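Local atomic coordinates of GphF Dehydratase 1 (PDB entry 6MBF), a protein that probably dehydrates acyl intermediates of gephyronic acid biosynthesis and may also move the resulting double bond, as a dehydratase domain of a modular polyketide synthase. Residues A70-I75 with I128-L133; Q191-Y196 with G238-R243; I232-R237 with L273-D278. All coordinates share one frame; numbering follows the deposited sequence.

Contact 1 of 3, residues A70-I75 with I128-L133; sequences AADTLI and IARRQL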
ATOM      1  N   ALA A  70      14.909  17.408  -1.158  1.00 42.69           N
ATOM      2  CA  ALA A  70      13.777  16.839  -0.433  1.00 54.12           C
ATOM      3  C   ALA A  70      12.536  16.774  -1.314  1.00 46.56           C
ATOM      4  O   ALA A  70      11.742  15.832  -1.216  1.00 38.55           O
ATOM      5  CB  ALA A  70      13.494  17.656   0.829  1.00 47.72           C
ATOM      6  N   ALA A  71      12.376  17.751  -2.205  1.00 34.07           N
ATOM      7  CA  ALA A  71      11.206  17.875  -3.066  1.00 32.39           C
ATOM      8  C   ALA A  71      11.230  16.940  -4.271  1.00 28.45           C
ATOM      9  O   ALA A  71      10.258  16.924  -5.031  1.00 31.03           O
ATOM     10  CB  ALA A  71      11.071  19.315  -3.561  1.00 38.80           C
ATOM     11  N   ASP A  72      12.309  16.192  -4.485  1.00 29.91           N
ATOM     12  CA  ASP A  72      12.328  15.249  -5.592  1.00 26.27           C
ATOM     13  C   ASP A  72      11.272  14.170  -5.387  1.00 30.70           C
ATOM     14  O   ASP A  72      10.879  13.860  -4.258  1.00 31.09           O
ATOM     15  CB  ASP A  72      13.707  14.607  -5.733  1.00 30.34           C
ATOM     16  CG  ASP A  72      14.766  15.595  -6.178  1.00 36.91           C
ATOM     17  OD1 ASP A  72      15.954  15.210  -6.218  1.00 47.42           O
ATOM     18  OD2 ASP A  72      14.412  16.763  -6.471  1.00 36.60           O
ATOM     19  N   THR A  73      10.810  13.597  -6.494  1.00 20.81           N
ATOM     20  CA  THR A  73       9.842  12.512  -6.418  1.00 18.25           C
ATOM     21  C   THR A  73      10.515  11.236  -5.917  1.00 27.32           C
ATOM     22  O   THR A  73      11.686  10.975  -6.207  1.00 33.50           O
ATOM     23  CB  THR A  73       9.210  12.256  -7.782  1.00 24.08           C
ATOM     24  OG1 THR A  73      10.131  11.525  -8.598  1.00 36.17           O
ATOM     25  CG2 THR A  73       8.838  13.565  -8.474  1.00 18.49           C
ATOM     26  N   LEU A  74       9.770  10.441  -5.158  1.00 15.65           N
ATOM     27  CA  LEU A  74      10.214   9.125  -4.721  1.00 14.00           C
ATOM     28  C   LEU A  74       9.569   8.067  -5.607  1.00 19.54           C
ATOM     29  O   LEU A  74       8.374   8.139  -5.899  1.00 20.35           O
ATOM     30  CB  LEU A  74       9.832   8.880  -3.261  1.00 14.78           C
ATOM     31  CG  LEU A  74      10.247   9.915  -2.212  1.00 16.63           C
ATOM     32  CD1 LEU A  74       9.628   9.591  -0.858  1.00 21.08           C
ATOM     33  CD2 LEU A  74      11.750   9.951  -2.106  1.00 19.88           C
ATOM     34  N   ILE A  75      10.354   7.075  -6.022  1.00 16.46           N
ATOM     35  CA  ILE A  75       9.903   6.096  -7.004  1.00 17.83           C
ATOM     36  C   ILE A  75      10.146   4.685  -6.483  1.00 15.55           C
ATOM     37  O   ILE A  75      11.216   4.384  -5.943  1.00 18.38           O
ATOM     38  CB  ILE A  75      10.619   6.297  -8.352  1.00 17.33           C
ATOM     39  CG1 ILE A  75      10.328   7.698  -8.906  1.00 18.54           C
ATOM     40  CG2 ILE A  75      10.188   5.235  -9.340  1.00 22.20           C
ATOM     41  CD1 ILE A  75      11.421   8.224  -9.823  1.00 23.77           C
ATOM     42  N   ILE A 128      14.166   1.062  -6.133  1.00 17.30           N
ATOM     43  CA  ILE A 128      13.848   2.412  -5.686  1.00 13.72           C
ATOM     44  C   ILE A 128      14.656   3.414  -6.499  1.00 16.67           C
ATOM     45  O   ILE A 128      15.749   3.114  -6.995  1.00 19.49           O
ATOM     46  CB  ILE A 128      14.094   2.618  -4.175  1.00 16.93           C
ATOM     47  CG1 ILE A 128      15.474   2.092  -3.768  1.00 17.28           C
ATOM     48  CG2 ILE A 128      12.975   1.960  -3.337  1.00 16.58           C
ATOM     49  CD1 ILE A 128      15.849   2.439  -2.336  1.00 23.68           C
ATOM     50  N   ALA A 129      14.102   4.610  -6.640  1.00 16.82           N
ATOM     51  CA  ALA A 129      14.766   5.679  -7.372  1.00 19.92           C
ATOM     52  C   ALA A 129      14.215   7.009  -6.881  1.00 20.15           C
ATOM     53  O   ALA A 129      13.242   7.067  -6.124  1.00 16.89           O
ATOM     54  CB  ALA A 129      14.586   5.522  -8.883  1.00 19.12           C
ATOM     55  N   ARG A 130      14.860   8.079  -7.330  1.00 19.77           N
ATOM     56  CA  ARG A 130      14.505   9.434  -6.953  1.00 21.61           C
ATOM     57  C   ARG A 130      14.811  10.326  -8.145  1.00 39.19           C
ATOM     58  O   ARG A 130      15.854  10.168  -8.784  1.00 33.39           O
ATOM     59  CB  ARG A 130      15.291   9.863  -5.712  1.00 25.64           C
ATOM     60  CG  ARG A 130      14.751  11.060  -4.991  1.00 39.37           C
ATOM     61  CD  ARG A 130      15.212  11.003  -3.554  1.00 32.29           C
ATOM     62  NE  ARG A 130      15.020  12.272  -2.873  1.00 36.40           N
ATOM     63  CZ  ARG A 130      15.328  12.475  -1.602  1.00 30.08           C
ATOM     64  NH1 ARG A 130      15.827  11.482  -0.877  1.00 38.94           N
ATOM     65  NH2 ARG A 130      15.125  13.663  -1.050  1.00 58.70           N
ATOM     66  N   ARG A 131      13.897  11.238  -8.459  1.00 27.21           N
ATOM     67  CA  ARG A 131      14.044  12.077  -9.642  1.00 25.70           C
ATOM     68  C   ARG A 131      13.627  13.501  -9.315  1.00 29.19           C
ATOM     69  O   ARG A 131      12.662  13.718  -8.577  1.00 27.82           O
ATOM     70  CB  ARG A 131      13.204  11.543 -10.811  1.00 33.22           C
ATOM     71  CG  ARG A 131      13.344  12.352 -12.086  1.00 54.31           C
ATOM     72  CD  ARG A 131      12.500  11.796 -13.221  1.00 59.74           C
ATOM     73  NE  ARG A 131      11.075  12.064 -13.053  1.00 56.30           N
ATOM     74  CZ  ARG A 131      10.173  11.131 -12.767  1.00 33.32           C
ATOM     75  NH1 ARG A 131      10.555   9.874 -12.619  1.00 61.13           N
ATOM     76  NH2 ARG A 131       8.894  11.456 -12.635  1.00 50.17           N
ATOM     77  N   GLN A 132      14.350  14.469  -9.870  1.00 34.44           N
ATOM     78  CA  GLN A 132      14.003  15.867  -9.649  1.00 44.58           C
ATOM     79  C   GLN A 132      12.666  16.185 -10.308  1.00 38.02           C
ATOM     80  O   GLN A 132      12.361  15.700 -11.400  1.00 45.66           O
ATOM     81  CB  GLN A 132      15.103  16.784 -10.186  1.00 48.10           C
ATOM     82  CG  GLN A 132      15.327  18.023  -9.330  1.00 64.72           C
ATOM     83  CD  GLN A 132      16.705  18.638  -9.519  1.00 70.95           C
ATOM     84  OE1 GLN A 132      17.709  17.930  -9.638  1.00 67.42           O
ATOM     85  NE2 GLN A 132      16.759  19.964  -9.544  1.00 65.75           N
ATOM     86  N   LEU A 133      11.867  17.005  -9.629  1.00 40.12           N
ATOM     87  CA  LEU A 133      10.475  17.262 -10.012  1.00 75.59           C
ATOM     88  C   LEU A 133      10.306  17.785 -11.443  1.00 63.58           C
ATOM     89  O   LEU A 133      11.110  18.578 -11.928  1.00 72.54           O
ATOM     90  CB  LEU A 133       9.847  18.244  -9.020  1.00 70.55           C
ATOM     91  CG  LEU A 133      10.702  19.458  -8.639  1.00 78.51           C
ATOM     92  CD1 LEU A 133      10.407  20.657  -9.537  1.00 72.38           C
ATOM     93  CD2 LEU A 133      10.517  19.814  -7.169  1.00 68.94           C
TER
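The guanidinium of Arg-130 carries Leu-74 CD2 over one face, while Asp-72 CB and Ala-70 CA lie at its edge, near the plane; Arg-130 NH2 comes within 3.5 Å of Ala-70 CA. On the opposite sheet face, the Arg-131 guanidinium has Thr-73 OG1 above its centre, and Arg-131 NH1 sits 3.4 Å from Ile-75 CD1. Chain shape accounts for the difference: Arg-130 stays extended from CG to NE and runs beside Leu-74 in the same direction, whereas Arg-131 bends at chi3 (74°), which turns its head back over Thr-73. Arg-130 NE is buried and has no hydrogen-bond partner; the opposite charge of Asp-72 OD1 lies 4.5 Å from Arg-130 NE, beyond salt-bridge range. Asn-69 bonds both Arg-130 NH2 and Asp-72 OD2. Between the two faces, Thr-73/Arg-131 and Ile-75/Ala-129 form antiparallel hydrogen-bonded pairs, Thr-73 N to Arg-131 O being the shortest link at 2.8 Å. Leu-74/Arg-130 is the non-hydrogen-bonded pair between them. Helix 52-65 packs against Leu-74 and Ile-128, and strand 224-234 flanks strand 73-81 on the side away from strand 121-131; its Glu-233 salt-bridges Arg-131, which reaches past Thr-73, and bonds Thr-73 OG1.

Contact 2 of 3, residues Q191-Y196 with G238-R243; sequences QESASY and GVREVR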
ATOM      1  N   GLN A 191      -3.633  12.086  12.342  1.00 20.18           N
ATOM      2  CA  GLN A 191      -2.662  12.762  13.193  1.00 22.91           C
ATOM      3  C   GLN A 191      -1.227  12.342  12.906  1.00 20.83           C
ATOM      4  O   GLN A 191      -0.299  12.938  13.467  1.00 32.74           O
ATOM      5  CB  GLN A 191      -2.992  12.496  14.666  1.00 24.35           C
ATOM      6  CG  GLN A 191      -4.376  12.967  15.076  1.00 33.34           C
ATOM      7  CD  GLN A 191      -4.669  14.366  14.579  1.00 53.07           C
ATOM      8  OE1 GLN A 191      -5.601  14.582  13.803  1.00 54.90           O
ATOM      9  NE2 GLN A 191      -3.863  15.328  15.018  1.00 41.64           N
ATOM     10  N   GLU A 192      -1.025  11.342  12.050  1.00 24.46           N
ATOM     11  CA  GLU A 192       0.278  10.735  11.816  1.00 33.57           C
ATOM     12  C   GLU A 192       0.885  11.138  10.477  1.00 36.89           C
ATOM     13  O   GLU A 192       1.685  10.382   9.917  1.00 31.46           O
ATOM     14  CB  GLU A 192       0.166   9.215  11.897  1.00 32.39           C
ATOM     15  CG  GLU A 192      -0.309   8.715  13.233  1.00 29.96           C
ATOM     16  CD  GLU A 192      -0.761   7.260  13.201  1.00 35.29           C
ATOM     17  OE1 GLU A 192      -1.027   6.716  12.104  1.00 27.09           O
ATOM     18  OE2 GLU A 192      -0.858   6.664  14.288  1.00 32.97           O
ATOM     19  N   SER A 193       0.536  12.321   9.958  1.00 39.56           N
ATOM     20  CA  SER A 193       1.032  12.720   8.642  1.00 31.21           C
ATOM     21  C   SER A 193       2.540  12.937   8.639  1.00 27.34           C
ATOM     22  O   SER A 193       3.188  12.747   7.603  1.00 42.89           O
ATOM     23  CB  SER A 193       0.315  13.985   8.156  1.00 39.74           C
ATOM     24  OG  SER A 193       0.746  15.131   8.872  1.00 36.69           O
ATOM     25  N   ALA A 194       3.117  13.335   9.771  1.00 34.43           N
ATOM     26  CA  ALA A 194       4.561  13.508   9.829  1.00 41.16           C
ATOM     27  C   ALA A 194       5.314  12.186   9.853  1.00 44.84           C
ATOM     28  O   ALA A 194       6.541  12.189   9.713  1.00 40.06           O
ATOM     29  CB  ALA A 194       4.944  14.339  11.056  1.00 39.36           C
ATOM     30  N   SER A 195       4.620  11.061  10.017  1.00 25.58           N
ATOM     31  CA  SER A 195       5.304   9.799  10.257  1.00 23.21           C
ATOM     32  C   SER A 195       5.564   8.994   8.995  1.00 17.68           C
ATOM     33  O   SER A 195       6.495   8.180   8.986  1.00 24.85           O
ATOM     34  CB  SER A 195       4.500   8.935  11.237  1.00 29.66           C
ATOM     35  OG  SER A 195       4.432   9.549  12.510  1.00 37.12           O
ATOM     36  N   TYR A 196       4.772   9.190   7.946  1.00 17.54           N
ATOM     37  CA  TYR A 196       4.834   8.369   6.745  1.00 16.09           C
ATOM     38  C   TYR A 196       5.094   9.235   5.521  1.00 14.14           C
ATOM     39  O   TYR A 196       4.688  10.401   5.462  1.00 17.16           O
ATOM     40  CB  TYR A 196       3.521   7.595   6.515  1.00 18.26           C
ATOM     41  CG  TYR A 196       3.185   6.579   7.582  1.00 16.72           C
ATOM     42  CD1 TYR A 196       3.788   5.327   7.600  1.00 17.96           C
ATOM     43  CD2 TYR A 196       2.252   6.872   8.569  1.00 18.03           C
ATOM     44  CE1 TYR A 196       3.468   4.385   8.589  1.00 18.53           C
ATOM     45  CE2 TYR A 196       1.924   5.949   9.548  1.00 17.56           C
ATOM     46  CZ  TYR A 196       2.534   4.706   9.557  1.00 21.54           C
ATOM     47  OH  TYR A 196       2.211   3.786  10.533  1.00 18.46           O
ATOM     48  N   GLY A 238       3.381  13.312   3.297  1.00 19.95           N
ATOM     49  CA  GLY A 238       2.498  13.633   4.405  1.00 31.81           C
ATOM     50  C   GLY A 238       1.091  14.048   4.031  1.00 32.03           C
ATOM     51  O   GLY A 238       0.452  14.791   4.781  1.00 32.17           O
ATOM     52  N   VAL A 239       0.582  13.576   2.900  1.00 19.52           N
ATOM     53  CA  VAL A 239      -0.755  13.948   2.442  1.00 18.08           C
ATOM     54  C   VAL A 239      -1.802  13.186   3.245  1.00 19.51           C
ATOM     55  O   VAL A 239      -1.631  12.000   3.542  1.00 20.22           O
ATOM     56  CB  VAL A 239      -0.879  13.668   0.932  1.00 17.56           C
ATOM     57  CG1 VAL A 239      -2.311  13.873   0.467  1.00 28.92           C
ATOM     58  CG2 VAL A 239       0.072  14.570   0.149  1.00 20.95           C
ATOM     59  N   ARG A 240      -2.897  13.870   3.619  1.00 17.66           N
ATOM     60  CA  ARG A 240      -3.956  13.274   4.425  1.00 18.37           C
ATOM     61  C   ARG A 240      -5.263  13.099   3.669  1.00 17.99           C
ATOM     62  O   ARG A 240      -6.185  12.468   4.200  1.00 17.66           O
ATOM     63  CB  ARG A 240      -4.240  14.129   5.677  1.00 22.82           C
ATOM     64  CG  ARG A 240      -2.997  14.594   6.432  1.00 24.44           C
ATOM     65  CD  ARG A 240      -3.375  15.209   7.782  1.00 23.41           C
ATOM     66  NE  ARG A 240      -4.215  16.395   7.648  1.00 21.16           N
ATOM     67  CZ  ARG A 240      -4.814  16.994   8.671  1.00 29.29           C
ATOM     68  NH1 ARG A 240      -4.671  16.505   9.898  1.00 21.95           N
ATOM     69  NH2 ARG A 240      -5.562  18.074   8.470  1.00 26.29           N
ATOM     70  N   GLU A 241      -5.364  13.628   2.453  1.00 15.30           N
ATOM     71  CA  GLU A 241      -6.644  13.737   1.770  1.00 14.89           C
ATOM     72  C   GLU A 241      -6.370  13.897   0.286  1.00 15.15           C
ATOM     73  O   GLU A 241      -5.565  14.753  -0.103  1.00 16.39           O
ATOM     74  CB  GLU A 241      -7.452  14.925   2.311  1.00 18.16           C
ATOM     75  CG  GLU A 241      -8.853  15.044   1.726  1.00 19.37           C
ATOM     76  CD  GLU A 241      -9.664  16.160   2.368  1.00 24.31           C
ATOM     77  OE1 GLU A 241      -9.089  16.956   3.147  1.00 21.91           O
ATOM     78  OE2 GLU A 241     -10.874  16.249   2.078  1.00 23.62           O
ATOM     79  N   VAL A 242      -7.013  13.063  -0.542  1.00 17.25           N
ATOM     80  CA  VAL A 242      -6.843  13.130  -1.988  1.00 15.05           C
ATOM     81  C   VAL A 242      -8.165  12.839  -2.680  1.00 16.87           C
ATOM     82  O   VAL A 242      -9.092  12.264  -2.099  1.00 17.03           O
ATOM     83  CB  VAL A 242      -5.784  12.139  -2.540  1.00 13.93           C
ATOM     84  CG1 VAL A 242      -4.381  12.451  -2.009  1.00 17.61           C
ATOM     85  CG2 VAL A 242      -6.185  10.706  -2.229  1.00 13.85           C
ATOM     86  N   ARG A 243      -8.238  13.249  -3.935  1.00 16.22           N
ATOM     87  CA  ARG A 243      -9.162  12.664  -4.888  1.00 16.49           C
ATOM     88  C   ARG A 243      -8.354  11.744  -5.789  1.00 17.77           C
ATOM     89  O   ARG A 243      -7.258  12.099  -6.230  1.00 19.84           O
ATOM     90  CB  ARG A 243      -9.885  13.734  -5.705  1.00 16.75           C
ATOM     91  CG  ARG A 243     -10.821  14.600  -4.865  1.00 18.10           C
ATOM     92  CD  ARG A 243     -11.698  15.447  -5.783  1.00 25.43           C
ATOM     93  NE  ARG A 243     -12.662  16.256  -5.037  1.00 35.59           N
ATOM     94  CZ  ARG A 243     -12.430  17.489  -4.595  1.00 31.87           C
ATOM     95  NH1 ARG A 243     -11.261  18.082  -4.814  1.00 30.09           N
ATOM     96  NH2 ARG A 243     -13.373  18.135  -3.923  1.00 36.38           N
TER
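Two torsions of Arg-240 bring its chain to Ser-193. With chi1 at -46°, CG stands beside the backbone N of Arg-240 and anti to its carbonyl carbon, so that CG and CD pass alongside Ser-193 CB; the bend at chi3 (-62°) then swings the guanidinium toward Gln-191. On the serine it is CB, not the hydroxyl, that makes the close approaches: Ser-193 CB is 3.5 Å from Gly-238 O and 3.8 Å from Arg-240 CG. Gln-191 OE1 lies at the guanidinium edge, near the plane, but its 4.5 Å from Arg-240 NH1 is too long for a hydrogen bond. Arg-240 NH1 makes a weak bond instead to the carbonyl oxygen of Ala-190, at the end of helix 187-190. Gly-238 has a positive phi of 67°, a conformation that favours glycine, and the lack of a side chain lets Ser-193 O come to 3.4 Å from Gly-238 CA. Within the opposite loop, Ser-195 N donates to Glu-192 O at 3.0 Å, while Gly-238 is hydrogen-bonded through its backbone to Glu-197. None of the polar pairs spanning the two segments meets hydrogen-bond criteria, and only 187 Å² is buried. The chemistry is therefore that of a small surface contact: a few methylene and backbone atoms meet at van der Waals distance, and polar links to flanking residues join the loop before helix 200-214 to the approach to strand 241-248.

Contact 3 of 3, residues I232-R237 with L273-D278; sequences IELRAR and LVASVD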
ATOM      1  N   ILE A 232       5.214   3.076  -8.610  1.00 16.79           N
ATOM      2  CA  ILE A 232       4.528   4.096  -7.829  1.00 14.40           C
ATOM      3  C   ILE A 232       5.474   5.282  -7.683  1.00 13.53           C
ATOM      4  O   ILE A 232       6.662   5.101  -7.403  1.00 16.88           O
ATOM      5  CB  ILE A 232       4.054   3.579  -6.454  1.00 16.73           C
ATOM      6  CG1 ILE A 232       3.394   4.715  -5.668  1.00 18.31           C
ATOM      7  CG2 ILE A 232       5.202   2.989  -5.653  1.00 16.19           C
ATOM      8  CD1 ILE A 232       2.642   4.257  -4.415  1.00 21.86           C
ATOM      9  N   GLU A 233       4.962   6.484  -7.926  1.00 13.62           N
ATOM     10  CA  GLU A 233       5.745   7.702  -7.780  1.00 14.75           C
ATOM     11  C   GLU A 233       5.024   8.657  -6.844  1.00 16.59           C
ATOM     12  O   GLU A 233       3.819   8.874  -6.982  1.00 22.38           O
ATOM     13  CB  GLU A 233       5.989   8.360  -9.131  1.00 19.66           C
ATOM     14  CG  GLU A 233       6.865   9.580  -9.045  1.00 33.65           C
ATOM     15  CD  GLU A 233       7.338  10.013 -10.403  1.00 52.49           C
ATOM     16  OE1 GLU A 233       6.655   9.685 -11.400  1.00 30.23           O
ATOM     17  OE2 GLU A 233       8.400  10.665 -10.476  1.00 48.48           O
ATOM     18  N   LEU A 234       5.753   9.216  -5.885  1.00 13.22           N
ATOM     19  CA  LEU A 234       5.186  10.126  -4.895  1.00 12.23           C
ATOM     20  C   LEU A 234       5.816  11.504  -5.044  1.00 15.42           C
ATOM     21  O   LEU A 234       7.047  11.632  -5.015  1.00 18.70           O
ATOM     22  CB  LEU A 234       5.416   9.603  -3.476  1.00 15.88           C
ATOM     23  CG  LEU A 234       4.821  10.417  -2.329  1.00 17.70           C
ATOM     24  CD1 LEU A 234       3.289  10.410  -2.359  1.00 15.38           C
ATOM     25  CD2 LEU A 234       5.320   9.887  -0.993  1.00 15.82           C
ATOM     26  N   ARG A 235       4.976  12.531  -5.190  1.00 16.43           N
ATOM     27  CA  ARG A 235       5.444  13.894  -5.411  1.00 18.21           C
ATOM     28  C   ARG A 235       5.255  14.816  -4.221  1.00 22.96           C
ATOM     29  O   ARG A 235       5.798  15.926  -4.235  1.00 24.05           O
ATOM     30  CB  ARG A 235       4.729  14.527  -6.612  1.00 19.62           C
ATOM     31  CG  ARG A 235       4.691  13.668  -7.845  1.00 26.45           C
ATOM     32  CD  ARG A 235       4.271  14.493  -9.046  1.00 38.74           C
ATOM     33  NE  ARG A 235       4.506  13.780 -10.296  1.00 50.02           N
ATOM     34  CZ  ARG A 235       4.710  14.377 -11.463  1.00 53.12           C
ATOM     35  NH1 ARG A 235       4.716  15.701 -11.534  1.00 58.02           N
ATOM     36  NH2 ARG A 235       4.918  13.653 -12.555  1.00 54.80           N
ATOM     37  N   ALA A 236       4.456  14.428  -3.234  1.00 18.41           N
ATOM     38  CA  ALA A 236       4.278  15.219  -2.025  1.00 18.90           C
ATOM     39  C   ALA A 236       4.189  14.270  -0.841  1.00 17.06           C
ATOM     40  O   ALA A 236       3.545  13.223  -0.933  1.00 20.05           O
ATOM     41  CB  ALA A 236       3.022  16.095  -2.104  1.00 21.43           C
ATOM     42  N   ARG A 237       4.849  14.627   0.259  1.00 19.44           N
ATOM     43  CA  ARG A 237       4.875  13.801   1.457  1.00 18.71           C
ATOM     44  C   ARG A 237       3.789  14.244   2.439  1.00 23.76           C
ATOM     45  O   ARG A 237       3.330  15.387   2.421  1.00 21.70           O
ATOM     46  CB  ARG A 237       6.239  13.878   2.142  1.00 24.81           C
ATOM     47  CG  ARG A 237       7.406  14.156   1.212  1.00 36.35           C
ATOM     48  CD  ARG A 237       8.009  12.896   0.627  1.00 39.51           C
ATOM     49  NE  ARG A 237       9.359  13.150   0.118  1.00 50.02           N
ATOM     50  CZ  ARG A 237      10.468  13.019   0.844  1.00 48.15           C
ATOM     51  NH1 ARG A 237      11.657  13.272   0.308  1.00 27.67           N
ATOM     52  NH2 ARG A 237      10.389  12.624   2.108  1.00 38.99           N
ATOM     53  N   LEU A 273      -1.190  16.818  -8.837  1.00 18.94           N
ATOM     54  CA  LEU A 273      -0.846  15.400  -8.733  1.00 15.24           C
ATOM     55  C   LEU A 273       0.047  15.132  -7.525  1.00 18.36           C
ATOM     56  O   LEU A 273       1.090  15.771  -7.357  1.00 23.05           O
ATOM     57  CB  LEU A 273      -0.146  14.938 -10.005  1.00 17.72           C
ATOM     58  CG  LEU A 273       0.148  13.437 -10.054  1.00 17.52           C
ATOM     59  CD1 LEU A 273      -1.147  12.667 -10.246  1.00 18.74           C
ATOM     60  CD2 LEU A 273       1.146  13.119 -11.167  1.00 26.61           C
ATOM     61  N   VAL A 274      -0.372  14.179  -6.696  1.00 12.60           N
ATOM     62  CA  VAL A 274       0.365  13.768  -5.506  1.00 15.16           C
ATOM     63  C   VAL A 274       1.115  12.459  -5.730  1.00 17.12           C
ATOM     64  O   VAL A 274       2.240  12.291  -5.255  1.00 16.12           O
ATOM     65  CB  VAL A 274      -0.614  13.648  -4.314  1.00 17.92           C
ATOM     66  CG1 VAL A 274       0.006  12.844  -3.179  1.00 25.50           C
ATOM     67  CG2 VAL A 274      -1.025  15.029  -3.839  1.00 26.02           C
ATOM     68  N   ALA A 275       0.501  11.509  -6.429  1.00 17.27           N
ATOM     69  CA  ALA A 275       1.119  10.204  -6.602  1.00 16.21           C
ATOM     70  C   ALA A 275       0.500   9.514  -7.804  1.00 20.29           C
ATOM     71  O   ALA A 275      -0.626   9.810  -8.200  1.00 16.50           O
ATOM     72  CB  ALA A 275       0.963   9.331  -5.348  1.00 16.78           C
ATOM     73  N   SER A 276       1.240   8.565  -8.366  0.62 17.44           N
ATOM     74  CA  SER A 276       0.751   7.806  -9.508  0.62 19.01           C
ATOM     75  C   SER A 276       1.147   6.349  -9.356  0.62 16.17           C
ATOM     76  O   SER A 276       2.285   6.041  -8.988  0.62 15.21           O
ATOM     77  CB  SER A 276       1.301   8.347 -10.826  0.62 18.53           C
ATOM     78  OG  SER A 276       2.714   8.275 -10.828  0.62 19.50           O
ATOM     79  N   VAL A 277       0.210   5.460  -9.672  1.00 15.23           N
ATOM     80  CA  VAL A 277       0.378   4.017  -9.528  1.00 13.70           C
ATOM     81  C   VAL A 277       0.105   3.391 -10.889  1.00 15.77           C
ATOM     82  O   VAL A 277      -0.992   3.550 -11.437  1.00 17.06           O
ATOM     83  CB  VAL A 277      -0.559   3.423  -8.459  1.00 14.85           C
ATOM     84  CG1 VAL A 277      -0.389   1.916  -8.407  1.00 17.49           C
ATOM     85  CG2 VAL A 277      -0.286   4.039  -7.080  1.00 15.55           C
ATOM     86  N   ASP A 278       1.098   2.700 -11.445  1.00 16.20           N
ATOM     87  CA  ASP A 278       0.954   2.042 -12.738  1.00 14.91           C
ATOM     88  C   ASP A 278       0.897   0.535 -12.546  1.00 15.99           C
ATOM     89  O   ASP A 278       1.795  -0.050 -11.931  1.00 14.36           O
ATOM     90  CB  ASP A 278       2.114   2.389 -13.680  1.00 15.83           C
ATOM     91  CG  ASP A 278       2.162   3.859 -14.026  1.00 24.79           C
ATOM     92  OD1 ASP A 278       3.279   4.412 -14.141  1.00 28.21           O
ATOM     93  OD2 ASP A 278       1.078   4.461 -14.166  1.00 22.83           O
TER
HETATM   94  O   HOH W   1       3.871  11.163  -9.878  1.00 38.41           O
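Arg-235 N donates to Val-274 O at 2.7 Å, a nearly straight bond with an angle of 170° at the hydrogen, although the donor is tilted from the carbonyl plane. The same oxygen touches an apolar neighbour, Leu-234 CD1 lying 3.6 Å from Val-274 O. Farther along, Glu-233 and Ser-276 form a hydrogen-bonded antiparallel pair, with both bonds, N to O in each direction, at 2.9 Å and in the carbonyl planes. Leu-234/Ala-275 and Ile-232/Val-277 are the non-hydrogen-bonded pairs, and on their shared face Ile-232 CD1 lies alongside Val-277 CG2 at 4.0 Å. Near the strand end, Leu-273 CD2 sits over one face of the Arg-235 guanidinium, offset toward its rim. The extended Arg-235 chain, with CG anti to the carbonyl carbon (chi1 -48°), carries NE to a water in the guanidinium plane, 2.7 Å from Arg-235 NE. Between that water and Ser-276 OG there is a long, doubtful link, the serine having two conformers. Ala-236 N is buried without a partner. On the side of strand 273-284 away from strand 224-234, Val-274 and Ala-275 both face Leu-266, forming a classic beta bulge at the start of a strand in an antiparallel sheet of the HotDog family.

Contacts 1 and 3 lie side by side, their centres 10 Å apart, on strands 121-131, 73-81, 224-234 and 273-284, which are neighbours in that order across the sheet. They touch directly where strand 73-81 meets strand 224-234: Glu-233 of contact 3 meets Arg-131 and Thr-73 of contact 1. Contact 2 is about 13 Å from contact 3 and about 18 Å from contact 1, centre to centre; Val-239 of contact 2 packs on Val-274 of contact 3. Along the chain, contact 1 closes before the other two open, whereas the segments of contacts 2 and 3 alternate. The antiparallel junction of strands 73-81 and 224-234 thus joins the two HotDog family regions, consistent with the double-hotdog fold of polyketide synthase dehydratases.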